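Local coordinates for clostripain-related protein (PDB 6N9J) that is a secreted cysteine protease of the clostripain (C11) family, probably cleaving peptide bonds, and is inactivated by an irreversible peptide inhibitor, at residues A160-S165 / N285-L290; E167-L172 / D177-S182; D289-M294 / E309-A314. One frame throughout, in Å; residues are numbered along the deposited sequence.

In the fold
Contact 1 packs the loop that carries C161, whose SG is covalently joined to the inhibitor, against residues 285-290. Contact 2, which lies along the chain between the two segments of contact 1, joins the helix just after the loop to the strand that follows it. The centres of contacts 1 and 2 lie about 11 Å apart, and the two touch directly: Q164 N reaches S182 O at 3.1 Å and Q164 NE2 reaches F179 O at 3.2 Å, both probable hydrogen bonds. Contact 3 begins where contact 1 ends, sharing D289 and L290, with centres about 14 Å apart. Contacts 2 and 3 do not touch; their nearest atoms are about 7 Å apart.

Contact 1: A160-S165 / N285-L290; sequences ACYMQS and NNYHDL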
# COMPACT_ATOMS: atom_id res chain seq x y z
N ALA A 160 -2.65 -2.36 2.78
CA ALA A 160 -3.97 -2.37 2.16
C ALA A 160 -3.89 -3.13 0.83
O ALA A 160 -2.84 -3.13 0.17
CB ALA A 160 -4.46 -0.95 1.95
N CYS A 161 -5.00 -3.77 0.43
CA CYS A 161 -5.04 -4.57 -0.80
C CYS A 161 -4.82 -3.77 -2.08
O CYS A 161 -5.29 -2.63 -2.20
CB CYS A 161 -6.39 -5.30 -0.92
SG CYS A 161 -6.70 -6.62 0.28
N TYR A 162 -4.10 -4.39 -3.02
CA TYR A 162 -4.11 -4.00 -4.43
C TYR A 162 -3.49 -2.64 -4.70
O TYR A 162 -3.73 -2.06 -5.76
CB TYR A 162 -5.54 -3.96 -4.98
CG TYR A 162 -6.34 -5.26 -4.93
CD1 TYR A 162 -5.91 -6.39 -5.61
CD2 TYR A 162 -7.55 -5.32 -4.26
CE1 TYR A 162 -6.66 -7.58 -5.59
CE2 TYR A 162 -8.31 -6.49 -4.23
CZ TYR A 162 -7.85 -7.62 -4.90
OH TYR A 162 -8.60 -8.78 -4.88
N MET A 163 -2.71 -2.12 -3.76
CA MET A 163 -2.26 -0.74 -3.87
C MET A 163 -0.98 -0.60 -4.70
O MET A 163 -0.70 0.49 -5.23
CB MET A 163 -2.05 -0.13 -2.47
CG MET A 163 -3.34 0.03 -1.67
SD MET A 163 -4.79 0.69 -2.54
CE MET A 163 -4.21 2.24 -3.14
N GLN A 164 -0.22 -1.69 -4.84
CA GLN A 164 1.01 -1.65 -5.63
C GLN A 164 0.66 -1.76 -7.13
O GLN A 164 1.01 -2.73 -7.82
CB GLN A 164 1.98 -2.76 -5.20
CG GLN A 164 3.44 -2.52 -5.60
CD GLN A 164 4.17 -1.48 -4.73
OE1 GLN A 164 3.57 -0.50 -4.27
NE2 GLN A 164 5.46 -1.68 -4.52
N SER A 165 -0.04 -0.73 -7.59
CA SER A 165 -0.49 -0.51 -8.96
C SER A 165 0.30 0.64 -9.59
O SER A 165 0.55 1.66 -8.93
CB SER A 165 -2.00 -0.23 -8.96
OG SER A 165 -2.38 0.78 -9.88
N ASN A 285 -11.05 -9.47 -12.16
CA ASN A 285 -9.90 -9.55 -13.07
C ASN A 285 -9.48 -8.15 -13.52
O ASN A 285 -9.18 -7.91 -14.69
CB ASN A 285 -10.21 -10.45 -14.28
CG ASN A 285 -10.15 -11.93 -13.94
OD1 ASN A 285 -10.84 -12.40 -13.03
ND2 ASN A 285 -9.31 -12.67 -14.65
N ASN A 286 -9.48 -7.23 -12.57
CA ASN A 286 -9.07 -5.85 -12.79
C ASN A 286 -7.56 -5.68 -12.81
O ASN A 286 -7.06 -4.69 -13.36
CB ASN A 286 -9.66 -4.94 -11.71
CG ASN A 286 -11.14 -4.67 -11.91
OD1 ASN A 286 -11.62 -4.68 -13.03
ND2 ASN A 286 -11.86 -4.42 -10.82
N TYR A 287 -6.84 -6.64 -12.23
CA TYR A 287 -5.40 -6.50 -11.98
C TYR A 287 -4.53 -7.57 -12.63
O TYR A 287 -4.63 -8.75 -12.31
CB TYR A 287 -5.13 -6.52 -10.47
CG TYR A 287 -5.84 -5.45 -9.70
CD1 TYR A 287 -5.30 -4.17 -9.60
CD2 TYR A 287 -7.05 -5.70 -9.08
CE1 TYR A 287 -5.95 -3.18 -8.90
CE2 TYR A 287 -7.71 -4.71 -8.38
CZ TYR A 287 -7.14 -3.46 -8.29
OH TYR A 287 -7.78 -2.47 -7.59
N HIS A 288 -3.63 -7.14 -13.51
CA HIS A 288 -2.69 -8.04 -14.18
C HIS A 288 -1.25 -7.59 -13.99
O HIS A 288 -0.99 -6.41 -13.79
CB HIS A 288 -3.01 -8.13 -15.68
CG HIS A 288 -4.30 -8.82 -15.97
ND1 HIS A 288 -5.50 -8.14 -16.07
CD2 HIS A 288 -4.59 -10.13 -16.14
CE1 HIS A 288 -6.47 -9.01 -16.31
NE2 HIS A 288 -5.95 -10.22 -16.36
N ASP A 289 -0.32 -8.53 -14.09
CA ASP A 289 1.09 -8.18 -13.94
C ASP A 289 1.58 -7.31 -15.11
O ASP A 289 1.49 -7.70 -16.29
CB ASP A 289 1.94 -9.44 -13.82
CG ASP A 289 3.39 -9.12 -13.49
OD1 ASP A 289 3.71 -8.79 -12.31
OD2 ASP A 289 4.21 -9.20 -14.43
N LEU A 290 2.10 -6.14 -14.76
CA LEU A 290 2.55 -5.16 -15.75
C LEU A 290 3.63 -5.69 -16.70
O LEU A 290 3.57 -5.45 -17.90
CB LEU A 290 3.07 -3.90 -15.04
CG LEU A 290 3.64 -2.81 -15.96
CD1 LEU A 290 2.56 -2.22 -16.85
CD2 LEU A 290 4.32 -1.74 -15.16
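Y162 and Y287 lie face against face, tying the type II beta turn A160-M163, just after strand 155-159, to the loop that leads into strand 288-289. The pair is an offset stack: centroids 4.6 Å apart, planes only 2° from parallel. The two side chains cross at about a right angle. Each ring's nearest atom is displaced toward the rim of the other ring. Y162 CD1 lies 3.7 Å from Y287 CE2. Beside it Y162 CB lies over the Y287 ring face in a CH-pi contact, 4.2 Å from its centroid and 28° off the ring normal. In both residues CG stands anti to the carbonyl carbon (chi1 -60° in Y162), which places each ring beside its own backbone N.

This tight patch is small, 145 Å² over both sides. S165 is a looser, still buried flank, its CB staying 4.9 Å from Y287 CE1. The more open side is marked by N286, which is partly exposed and does not join the stack, although its backbone N, like that of Y287, is bonded to the carboxylate of D280. The phenol of Y287 is fixed by D114 OD1. C161 is covalently bonded to the bound peptide, consistent with the nucleophile of a clan CD protease, so the stack involves the residue directly after the one that carries the inhibitor. Y287 OH also sits 3.7 Å from Y162 CB.

Contact 2: E167-L172 / D177-S182; sequences EVVYQL and DYFIGS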
# COMPACT_ATOMS: atom_id res chain seq x y z
N GLU A 167 -0.58 2.64 -11.82
CA GLU A 167 -1.45 3.80 -11.94
C GLU A 167 -1.48 4.64 -10.65
O GLU A 167 -1.45 5.87 -10.69
CB GLU A 167 -2.88 3.36 -12.30
CG GLU A 167 -3.01 2.75 -13.70
CD GLU A 167 -2.78 1.25 -13.74
OE1 GLU A 167 -2.38 0.67 -12.69
OE2 GLU A 167 -2.99 0.64 -14.82
N VAL A 168 -1.53 3.95 -9.52
CA VAL A 168 -1.58 4.61 -8.21
C VAL A 168 -0.25 5.27 -7.88
O VAL A 168 -0.19 6.44 -7.50
CB VAL A 168 -1.93 3.61 -7.10
CG1 VAL A 168 -1.88 4.27 -5.73
CG2 VAL A 168 -3.30 2.96 -7.37
N VAL A 169 0.82 4.50 -8.01
CA VAL A 169 2.16 4.97 -7.72
C VAL A 169 2.55 6.13 -8.65
O VAL A 169 3.16 7.11 -8.21
CB VAL A 169 3.19 3.82 -7.82
CG1 VAL A 169 4.58 4.35 -7.65
CG2 VAL A 169 2.90 2.75 -6.76
N TYR A 170 2.19 6.05 -9.93
CA TYR A 170 2.48 7.18 -10.83
C TYR A 170 1.68 8.42 -10.41
O TYR A 170 2.22 9.52 -10.41
CB TYR A 170 2.20 6.84 -12.30
CG TYR A 170 2.78 7.88 -13.25
CD1 TYR A 170 4.10 7.79 -13.68
CD2 TYR A 170 2.03 8.97 -13.67
CE1 TYR A 170 4.65 8.75 -14.52
CE2 TYR A 170 2.56 9.92 -14.51
CZ TYR A 170 3.87 9.81 -14.93
OH TYR A 170 4.41 10.76 -15.77
N GLN A 171 0.41 8.23 -10.04
CA GLN A 171 -0.44 9.35 -9.63
C GLN A 171 0.08 10.07 -8.39
O GLN A 171 -0.06 11.29 -8.24
CB GLN A 171 -1.87 8.88 -9.35
CG GLN A 171 -2.90 10.00 -9.36
CD GLN A 171 -3.33 10.43 -10.77
OE1 GLN A 171 -3.35 9.62 -11.72
NE2 GLN A 171 -3.70 11.70 -10.90
N LEU A 172 0.69 9.29 -7.49
CA LEU A 172 1.23 9.80 -6.23
C LEU A 172 2.74 9.95 -6.23
O LEU A 172 3.34 10.11 -5.16
CB LEU A 172 0.84 8.86 -5.09
CG LEU A 172 -0.65 8.58 -4.90
CD1 LEU A 172 -0.85 7.55 -3.81
CD2 LEU A 172 -1.36 9.85 -4.56
N ASP A 177 9.45 9.03 -2.05
CA ASP A 177 10.55 8.43 -2.81
C ASP A 177 10.34 6.94 -3.08
O ASP A 177 10.86 6.41 -4.04
CB ASP A 177 11.87 8.64 -2.07
CG ASP A 177 12.21 10.10 -1.88
OD1 ASP A 177 11.99 10.89 -2.82
OD2 ASP A 177 12.68 10.46 -0.78
N TYR A 178 9.60 6.26 -2.21
CA TYR A 178 9.41 4.82 -2.36
C TYR A 178 8.01 4.40 -1.93
O TYR A 178 7.44 4.98 -1.00
CB TYR A 178 10.44 4.04 -1.53
CG TYR A 178 11.87 4.34 -1.92
CD1 TYR A 178 12.50 3.61 -2.91
CD2 TYR A 178 12.59 5.37 -1.31
CE1 TYR A 178 13.81 3.88 -3.29
CE2 TYR A 178 13.90 5.66 -1.68
CZ TYR A 178 14.50 4.91 -2.69
OH TYR A 178 15.80 5.16 -3.08
N PHE A 179 7.47 3.40 -2.61
CA PHE A 179 6.16 2.85 -2.31
C PHE A 179 6.28 1.37 -2.00
O PHE A 179 6.80 0.61 -2.80
CB PHE A 179 5.19 3.06 -3.49
CG PHE A 179 4.77 4.48 -3.69
CD1 PHE A 179 5.55 5.36 -4.43
CD2 PHE A 179 3.58 4.95 -3.13
CE1 PHE A 179 5.16 6.67 -4.61
CE2 PHE A 179 3.19 6.26 -3.30
CZ PHE A 179 3.98 7.13 -4.04
N ILE A 180 5.77 0.96 -0.84
CA ILE A 180 5.80 -0.44 -0.45
C ILE A 180 4.38 -0.97 -0.39
O ILE A 180 3.52 -0.42 0.31
CB ILE A 180 6.52 -0.66 0.92
CG1 ILE A 180 7.89 0.02 0.95
CG2 ILE A 180 6.69 -2.13 1.22
CD1 ILE A 180 7.86 1.39 1.64
N GLY A 181 4.12 -2.05 -1.13
CA GLY A 181 2.80 -2.65 -1.13
C GLY A 181 2.69 -4.00 -1.82
O GLY A 181 3.69 -4.56 -2.24
N SER A 182 1.46 -4.52 -1.90
CA SER A 182 1.17 -5.75 -2.65
C SER A 182 0.32 -5.42 -3.85
O SER A 182 -0.55 -4.56 -3.75
CB SER A 182 0.44 -6.78 -1.78
OG SER A 182 0.17 -7.96 -2.52
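V169 and L172, from the last turn of helix 166-171 and the residue just after it, pack on F179 of strand 178-181. E167, in the first turn, takes no part in the contact: its OE1 meets S165 OG, while OE2 is bonded to Y347 N, T346 OG1 and Y360 OH. Two residues on, V169 lies over one face of the F179 ring. Its CG1, held anti to the backbone N (chi1 174°), comes to 3.5 Å from F179 CD1, and CG2 stands 4.0 Å from F179 CG; both methyls lie over the same end of the ring, CG1 by CD1 and CG2 by CG and CB, and the two side chains run antiparallel alongside each other. At L172 the chain leaves helical geometry; its CB and its carbonyl oxygen both lie at the CZ end of the ring. CB is 3.7 Å from F179 CZ. L172 O lies in the ring plane at its edge, 3.2 Å from F179 CZ, a placement that would suit the slightly positive C-H rim. The phenyl ring is therefore bounded by valine over a face and by carbonyl oxygen at its tip. The contact is the helix-to-strand half of a beta-alpha-beta unit built from strand 155-159, helix 166-171 and strand 178-181. Around it, F179 also touches I156 of the parallel neighbour 155-159, V169 touches I243 of antiparallel strand 239-244, and L172 fits against I140, L143 and N144 of helix 140-146.

Contact 3: D289-M294 / E309-A314; sequences DLMGLM and EMYKNA
A Met-aromatic contact joins helix 290-297 to the last turns of helix 301-314, the next helix in the chain: M291 lays its end over one face of the Y311 ring. The methyl makes the close contact. M291 CE is 3.8 Å from the ring centroid and 23° off the normal, a CH-pi geometry, and its closest ring atom is Y311 CG at 3.6 Å. SD stands farther off, 5.0 Å from the centroid of Y311, above the face. M291 leaves the backbone with CG anti to N (chi1 178°) and then bends at both following torsions, which curls the thioether back over the ring instead of letting it run straight past. At the edge of the same ring, near its plane, L290 CD2 meets Y311 CE2 at 3.9 Å, so consecutive residues of one helix cover a face and an edge. The packing buries 181 Å² over both segments, and Y311 supplies the largest share.

Between them these residues form the start of helix 290-297, whose N-cap is D289. Its OD2 accepts G292 N at 3.0 Å, with an N-H...O angle of 147°; the donor arrives on the anti side and somewhat out of the carboxylate plane. The other oxygen, OD1, is taken by Y279 OH and E342 N, so three donors hold the cap. E342 works on both sides of the contact, since its carbonyl oxygen receives Y311 OH and its backbone N serves D289. M291 also touches F304 and K308, earlier on helix 301-314, and L290 touches Y307.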
# COMPACT_ATOMS: atom_id res chain seq x y z
N ASP A 289 -0.32 -8.53 -14.09
CA ASP A 289 1.09 -8.18 -13.94
C ASP A 289 1.58 -7.31 -15.11
O ASP A 289 1.49 -7.70 -16.29
CB ASP A 289 1.94 -9.44 -13.82
CG ASP A 289 3.39 -9.12 -13.49
OD1 ASP A 289 3.71 -8.79 -12.31
OD2 ASP A 289 4.21 -9.20 -14.43
N LEU A 290 2.10 -6.14 -14.76
CA LEU A 290 2.55 -5.16 -15.75
C LEU A 290 3.63 -5.69 -16.70
O LEU A 290 3.57 -5.45 -17.90
CB LEU A 290 3.07 -3.90 -15.04
CG LEU A 290 3.64 -2.81 -15.96
CD1 LEU A 290 2.56 -2.22 -16.85
CD2 LEU A 290 4.32 -1.74 -15.16
N MET A 291 4.62 -6.42 -16.16
CA MET A 291 5.65 -6.99 -17.03
C MET A 291 5.05 -8.04 -17.95
O MET A 291 5.44 -8.15 -19.12
CB MET A 291 6.80 -7.61 -16.22
CG MET A 291 7.90 -8.27 -17.10
SD MET A 291 8.76 -7.14 -18.23
CE MET A 291 9.98 -6.43 -17.14
N GLY A 292 4.10 -8.81 -17.42
CA GLY A 292 3.42 -9.85 -18.18
C GLY A 292 2.66 -9.23 -19.32
O GLY A 292 2.65 -9.76 -20.43
N LEU A 293 2.05 -8.08 -19.07
CA LEU A 293 1.37 -7.35 -20.15
C LEU A 293 2.34 -6.92 -21.26
O LEU A 293 2.05 -7.11 -22.44
CB LEU A 293 0.64 -6.13 -19.60
CG LEU A 293 -0.04 -5.24 -20.64
CD1 LEU A 293 -1.04 -6.03 -21.45
CD2 LEU A 293 -0.73 -4.03 -20.01
N MET A 294 3.47 -6.34 -20.88
CA MET A 294 4.40 -5.76 -21.86
C MET A 294 5.12 -6.84 -22.68
O MET A 294 5.45 -6.63 -23.85
CB MET A 294 5.42 -4.87 -21.14
CG MET A 294 4.78 -3.67 -20.42
SD MET A 294 3.99 -2.50 -21.56
CE MET A 294 2.31 -2.68 -21.09
N GLU A 309 15.11 -2.96 -18.56
CA GLU A 309 16.10 -2.23 -17.77
C GLU A 309 15.44 -1.13 -16.95
O GLU A 309 15.72 -1.00 -15.77
CB GLU A 309 17.18 -1.61 -18.66
CG GLU A 309 17.87 -2.58 -19.61
CD GLU A 309 18.85 -3.51 -18.91
OE1 GLU A 309 18.83 -3.57 -17.66
OE2 GLU A 309 19.65 -4.16 -19.62
N MET A 310 14.57 -0.35 -17.59
CA MET A 310 13.87 0.73 -16.90
C MET A 310 12.94 0.16 -15.86
O MET A 310 12.72 0.77 -14.81
CB MET A 310 13.09 1.59 -17.90
CG MET A 310 13.95 2.31 -18.91
SD MET A 310 15.19 3.44 -18.23
CE MET A 310 16.64 2.42 -18.33
N TYR A 311 12.38 -1.01 -16.15
CA TYR A 311 11.54 -1.71 -15.19
C TYR A 311 12.34 -2.13 -13.97
O TYR A 311 11.88 -2.00 -12.84
CB TYR A 311 10.90 -2.93 -15.84
CG TYR A 311 9.82 -3.58 -15.01
CD1 TYR A 311 10.14 -4.48 -14.00
CD2 TYR A 311 8.48 -3.31 -15.25
CE1 TYR A 311 9.16 -5.08 -13.25
CE2 TYR A 311 7.49 -3.90 -14.50
CZ TYR A 311 7.84 -4.79 -13.50
OH TYR A 311 6.85 -5.40 -12.75
N LYS A 312 13.52 -2.69 -14.21
CA LYS A 312 14.39 -3.12 -13.12
C LYS A 312 14.77 -1.93 -12.23
O LYS A 312 14.85 -2.06 -11.01
CB LYS A 312 15.65 -3.80 -13.67
N ASN A 313 15.02 -0.78 -12.86
CA ASN A 313 15.38 0.44 -12.12
C ASN A 313 14.27 0.96 -11.21
O ASN A 313 14.55 1.59 -10.19
CB ASN A 313 15.77 1.56 -13.10
CG ASN A 313 17.13 1.34 -13.74
OD1 ASN A 313 17.90 0.49 -13.31
ND2 ASN A 313 17.43 2.12 -14.77
N ALA A 314 13.02 0.72 -11.60
CA ALA A 314 11.90 1.25 -10.84
C ALA A 314 11.41 0.28 -9.77
O ALA A 314 11.05 0.70 -8.67
CB ALA A 314 10.75 1.63 -11.77